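PDB 5U5G: 6-phosphogluconate dehydrogenase from Pseudomonas syringae, which probably uses NADPH to reduce the ketone of (2-oxopropyl)phosphonic acid during fosfomycin biosynthesis in pseudomonads. Local coordinates for residues L175-L178 with A179-I182; S259-A262 with M263-D267. All coordinates share one frame; numbering follows the deposited sequence.

Interactions 1 and 2 are short stretches, about two turns each, of helices 168-196 and 257-273, which pack together in the all-helical part of the chain following the coenzyme-binding sheet. Interaction 1 comes first along the sequence, and the two centres lie about 11 Å apart. They touch directly: Leu178 CD1 meets Ser259 OG at 3.3 Å, and Ile182 CG1 meets Ala262 CB at 3.9 Å. One face of helix 168-196 supplies Asn177 and Glu180 to the phosphonate pocket, while Leu178, Ser181 and Ile182 rest on helix 257-273. Both stretches also meet the second subunit, so substrate site, helix packing and dimer interface are closely joined here.

Interaction 1: residues L175-L178 with A179-I182; sequences LNNL and AESI. With 7VD ((2-oxopropyl)phosphonic acid), chain F.
Asn176, Asn177 and Glu180 form a polar cluster on one helix face. ND2 of Asn176 donates to OD1 of Asn177 at 2.8 Å, lying in the carbonyl plane, and makes a weak bond to OE2 of Glu180. Lys173 donates to the same OD1. With two donors at its oxygen, the Asn177 amide is held with its nitrogen turned to the ligand, where ND2 gives a fairly straight bond to the ketone oxygen O7 (2.9 Å, 163°). Asparagine suits this place because one short amide can accept on one side and donate on the other. Asn176 is itself held by the second subunit, whose Gly213 amide binds its OD1.

The Asn177 amide and the Glu180 carboxylate lie side by side and stacked, their planes 24° apart, with CG of Asn177 3.3 Å from OE1 of Glu180. The extended glutamate chain (chi2 -176°) carries OE2 to within 2.5 Å of the phosphonate oxygen O2, while OE1 forms a salt bridge with Arg239.

A second group of bonds converges on the backbone. Ser181 N and Ser181 OG reach Asn177 O from opposite faces of its plane, at 2.9 and 2.7 Å. Serine fits because its hydroxyl, lying beside its own backbone N, can fold back onto the previous turn.

Apolar contact is slight: CD2 of Leu178 meets CD1 of Ile182 at 4.2 Å. These branched side chains instead serve the packing against helix 257-273, and Leu178 also touches Leu243 on helix 236-247.

Together, this stretch of helix with its asparagine and glutamate pair forms one wall of the (2-oxopropyl)phosphonic acid pocket, a site on the long helix following the dinucleotide-binding domain, as in the 3-hydroxyisobutyrate dehydrogenase family.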
loop_
_atom_site.group_PDB
_atom_site.type_symbol
_atom_site.label_atom_id
_atom_site.label_comp_id
_atom_site.label_asym_id
_atom_site.label_seq_id
_atom_site.Cartn_x
_atom_site.Cartn_y
_atom_site.Cartn_z
ATOM N N LEU A 175 -2.759 9.301 -11.336
ATOM C CA LEU A 175 -3.083 7.895 -11.097
ATOM C C LEU A 175 -2.423 7.374 -9.817
ATOM O O LEU A 175 -3.035 6.607 -9.060
ATOM C CB LEU A 175 -2.639 7.078 -12.305
ATOM C CG LEU A 175 -3.636 6.434 -13.273
ATOM C CD1 LEU A 175 -5.053 6.946 -13.178
ATOM C CD2 LEU A 175 -3.109 6.555 -14.686
ATOM N N ASN A 176 -1.165 7.758 -9.573
ATOM C CA ASN A 176 -0.517 7.415 -8.312
ATOM C C ASN A 176 -1.356 7.869 -7.124
ATOM O O ASN A 176 -1.571 7.108 -6.166
ATOM C CB ASN A 176 0.871 8.048 -8.251
ATOM C CG ASN A 176 1.506 7.901 -6.894
ATOM O OD1 ASN A 176 2.107 6.866 -6.598
ATOM N ND2 ASN A 176 1.381 8.938 -6.052
ATOM N N ASN A 177 -1.874 9.100 -7.194
ATOM C CA ASN A 177 -2.581 9.690 -6.064
ATOM C C ASN A 177 -3.991 9.145 -5.908
ATOM O O ASN A 177 -4.514 9.124 -4.790
ATOM C CB ASN A 177 -2.607 11.207 -6.206
ATOM C CG ASN A 177 -1.323 11.834 -5.743
ATOM O OD1 ASN A 177 -0.244 11.250 -5.907
ATOM N ND2 ASN A 177 -1.424 13.006 -5.130
ATOM N N LEU A 178 -4.617 8.719 -7.006
ATOM C CA LEU A 178 -5.858 7.960 -6.900
ATOM C C LEU A 178 -5.652 6.699 -6.075
ATOM O O LEU A 178 -6.515 6.326 -5.271
ATOM C CB LEU A 178 -6.365 7.591 -8.289
ATOM C CG LEU A 178 -7.857 7.626 -8.625
ATOM C CD1 LEU A 178 -8.160 6.671 -9.783
ATOM C CD2 LEU A 178 -8.800 7.420 -7.460
ATOM N N ALA A 179 -4.525 6.007 -6.285
ATOM C CA ALA A 179 -4.233 4.803 -5.500
ATOM C C ALA A 179 -3.944 5.145 -4.042
ATOM O O ALA A 179 -4.336 4.401 -3.133
ATOM C CB ALA A 179 -3.056 4.042 -6.115
ATOM N N GLU A 180 -3.248 6.264 -3.803
ATOM C CA GLU A 180 -3.089 6.777 -2.443
ATOM C C GLU A 180 -4.438 6.915 -1.763
ATOM O O GLU A 180 -4.630 6.471 -0.624
ATOM C CB GLU A 180 -2.410 8.151 -2.470
ATOM C CG GLU A 180 -1.015 8.168 -3.043
ATOM C CD GLU A 180 -0.370 9.543 -2.955
ATOM O OE1 GLU A 180 -1.111 10.528 -2.770
ATOM O OE2 GLU A 180 0.878 9.630 -3.080
ATOM N N SER A 181 -5.374 7.565 -2.457
ATOM C CA SER A 181 -6.668 7.892 -1.877
ATOM C C SER A 181 -7.434 6.629 -1.515
ATOM O O SER A 181 -8.056 6.553 -0.448
ATOM C CB SER A 181 -7.469 8.753 -2.857
ATOM O OG SER A 181 -6.685 9.841 -3.332
ATOM N N ILE A 182 -7.390 5.625 -2.390
ATOM C CA ILE A 182 -8.053 4.356 -2.102
ATOM C C ILE A 182 -7.382 3.658 -0.925
ATOM O O ILE A 182 -8.054 3.139 -0.028
ATOM C CB ILE A 182 -8.054 3.457 -3.349
ATOM C CG1 ILE A 182 -8.895 4.105 -4.459
ATOM C CG2 ILE A 182 -8.600 2.086 -2.972
ATOM C CD1 ILE A 182 -8.597 3.562 -5.887
HETATM P P1 7VD F . 2.207 12.426 -1.652
HETATM C C1 7VD F . 0.982 13.718 -1.296
HETATM O O2 7VD F . 2.103 11.833 -3.037
HETATM O O3 7VD F . 3.618 12.906 -1.403
HETATM O O4 7VD F . 1.815 11.406 -0.611
HETATM C C6 7VD F . 0.181 14.226 -2.467
HETATM O O7 7VD F . 0.683 14.340 -3.585
HETATM C C8 7VD F . -1.253 14.574 -2.175
#

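Interaction 2: residues S259-A262 with M263-D267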
loop_
_atom_site.group_PDB
_atom_site.type_symbol
_atom_site.label_atom_id
_atom_site.label_comp_id
_atom_site.label_asym_id
_atom_site.label_seq_id
_atom_site.Cartn_x
_atom_site.Cartn_y
_atom_site.Cartn_z
ATOM N N SER A 259 -12.300 3.844 -7.588
ATOM C CA SER A 259 -11.880 5.195 -7.940
ATOM C C SER A 259 -12.986 6.199 -7.659
ATOM O O SER A 259 -12.766 7.208 -6.979
ATOM C CB SER A 259 -11.478 5.257 -9.416
ATOM O OG SER A 259 -10.451 4.329 -9.715
ATOM N N THR A 260 -14.187 5.929 -8.178
ATOM C CA THR A 260 -15.311 6.839 -7.995
ATOM C C THR A 260 -15.692 6.962 -6.520
ATOM O O THR A 260 -16.043 8.052 -6.055
ATOM C CB THR A 260 -16.499 6.373 -8.848
ATOM O OG1 THR A 260 -16.209 6.616 -10.240
ATOM C CG2 THR A 260 -17.753 7.128 -8.486
ATOM N N LEU A 261 -15.601 5.866 -5.760
ATOM C CA LEU A 261 -15.855 5.953 -4.319
ATOM C C LEU A 261 -14.835 6.854 -3.630
ATOM O O LEU A 261 -15.193 7.649 -2.751
ATOM C CB LEU A 261 -15.858 4.560 -3.684
ATOM C CG LEU A 261 -16.234 4.498 -2.200
ATOM C CD1 LEU A 261 -17.627 5.088 -1.924
ATOM C CD2 LEU A 261 -16.163 3.044 -1.741
ATOM N N ALA A 262 -13.566 6.766 -4.037
ATOM C CA ALA A 262 -12.540 7.620 -3.444
ATOM C C ALA A 262 -12.802 9.097 -3.731
ATOM O O ALA A 262 -12.612 9.947 -2.857
ATOM C CB ALA A 262 -11.159 7.210 -3.951
ATOM N N MET A 263 -13.251 9.420 -4.944
ATOM C CA MET A 263 -13.577 10.808 -5.270
ATOM C C MET A 263 -14.731 11.322 -4.411
ATOM O O MET A 263 -14.636 12.396 -3.806
ATOM C CB MET A 263 -13.910 10.931 -6.760
ATOM C CG MET A 263 -12.810 10.409 -7.634
ATOM S SD MET A 263 -13.309 10.031 -9.319
ATOM C CE MET A 263 -11.764 9.385 -9.943
ATOM N N THR A 264 -15.835 10.566 -4.342
ATOM C CA THR A 264 -16.973 11.027 -3.555
ATOM C C THR A 264 -16.638 11.068 -2.065
ATOM O O THR A 264 -17.020 12.017 -1.371
ATOM C CB THR A 264 -18.198 10.145 -3.801
ATOM O OG1 THR A 264 -17.905 8.804 -3.395
ATOM C CG2 THR A 264 -18.566 10.141 -5.271
ATOM N N THR A 265 -15.911 10.063 -1.559
ATOM C CA THR A 265 -15.635 9.990 -0.126
ATOM C C THR A 265 -14.858 11.210 0.354
ATOM O O THR A 265 -15.209 11.829 1.367
ATOM C CB THR A 265 -14.860 8.711 0.225
ATOM O OG1 THR A 265 -15.631 7.547 -0.113
ATOM C CG2 THR A 265 -14.555 8.678 1.719
ATOM N N PHE A 266 -13.780 11.562 -0.343
ATOM C CA PHE A 266 -12.966 12.665 0.150
ATOM C C PHE A 266 -13.636 14.010 -0.114
ATOM O O PHE A 266 -13.400 14.973 0.627
ATOM C CB PHE A 266 -11.556 12.587 -0.434
ATOM C CG PHE A 266 -10.696 11.536 0.234
ATOM C CD1 PHE A 266 -10.084 11.799 1.465
ATOM C CD2 PHE A 266 -10.534 10.271 -0.339
ATOM C CE1 PHE A 266 -9.304 10.828 2.105
ATOM C CE2 PHE A 266 -9.744 9.299 0.282
ATOM C CZ PHE A 266 -9.135 9.567 1.512
ATOM N N ASP A 267 -14.510 14.078 -1.123
ATOM C CA ASP A 267 -15.334 15.267 -1.298
ATOM C C ASP A 267 -16.251 15.473 -0.097
ATOM O O ASP A 267 -16.360 16.586 0.430
ATOM C CB ASP A 267 -16.143 15.164 -2.588
ATOM C CG ASP A 267 -16.951 16.418 -2.863
ATOM O OD1 ASP A 267 -16.334 17.475 -3.148
ATOM O OD2 ASP A 267 -18.201 16.344 -2.789
#
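Leu261 O is gripped by three donors: Thr265 N at 2.8 Å, Thr265 OG1 at 2.7 Å and Thr264 OG1 at 3.0 Å. The motif is an alpha-helical turn on which threonine hydroxyls fold back onto a carbonyl of the preceding turn, adding to the regular i to i-4 bond. The two hydroxyls use different torsions to get there. In Thr265, OG1 lies beside its own backbone N (chi1 -61°) and comes from above the carbonyl plane; in Thr264 it sits between N and the carbonyl carbon (chi1 62°) and meets the C=O steeply, at 111°. Threonine suits both positions because the short hydroxyl can be satisfied by the helix itself, which matters most for buried Thr265.

Leu261 covers the same spot with carbon, its CD1 lying 3.6 Å from Thr265 OG1. On that flank Phe258 of the second subunit packs on Leu261, Ala262 and Thr265; the small methyl of Ala262 probably helps the ring to come close. Ser259 OG is hydrogen-bonded to NE2 of Gln193 of the second subunit.

Another side of the helix faces helices and a loop of the same chain. The long, extended Met263 runs back along the helix, with CG 3.3 Å from Ser259 O and CE 4.2 Å from Ser259 CB, and its side chain packs on Ala246 of helix 236-247 and on Leu250.

The Phe266 side chain packs against helices 168-196 and 236-247. Its ring meets Ala262 O edge-on and in plane, with CD2 3.3 Å from that oxygen.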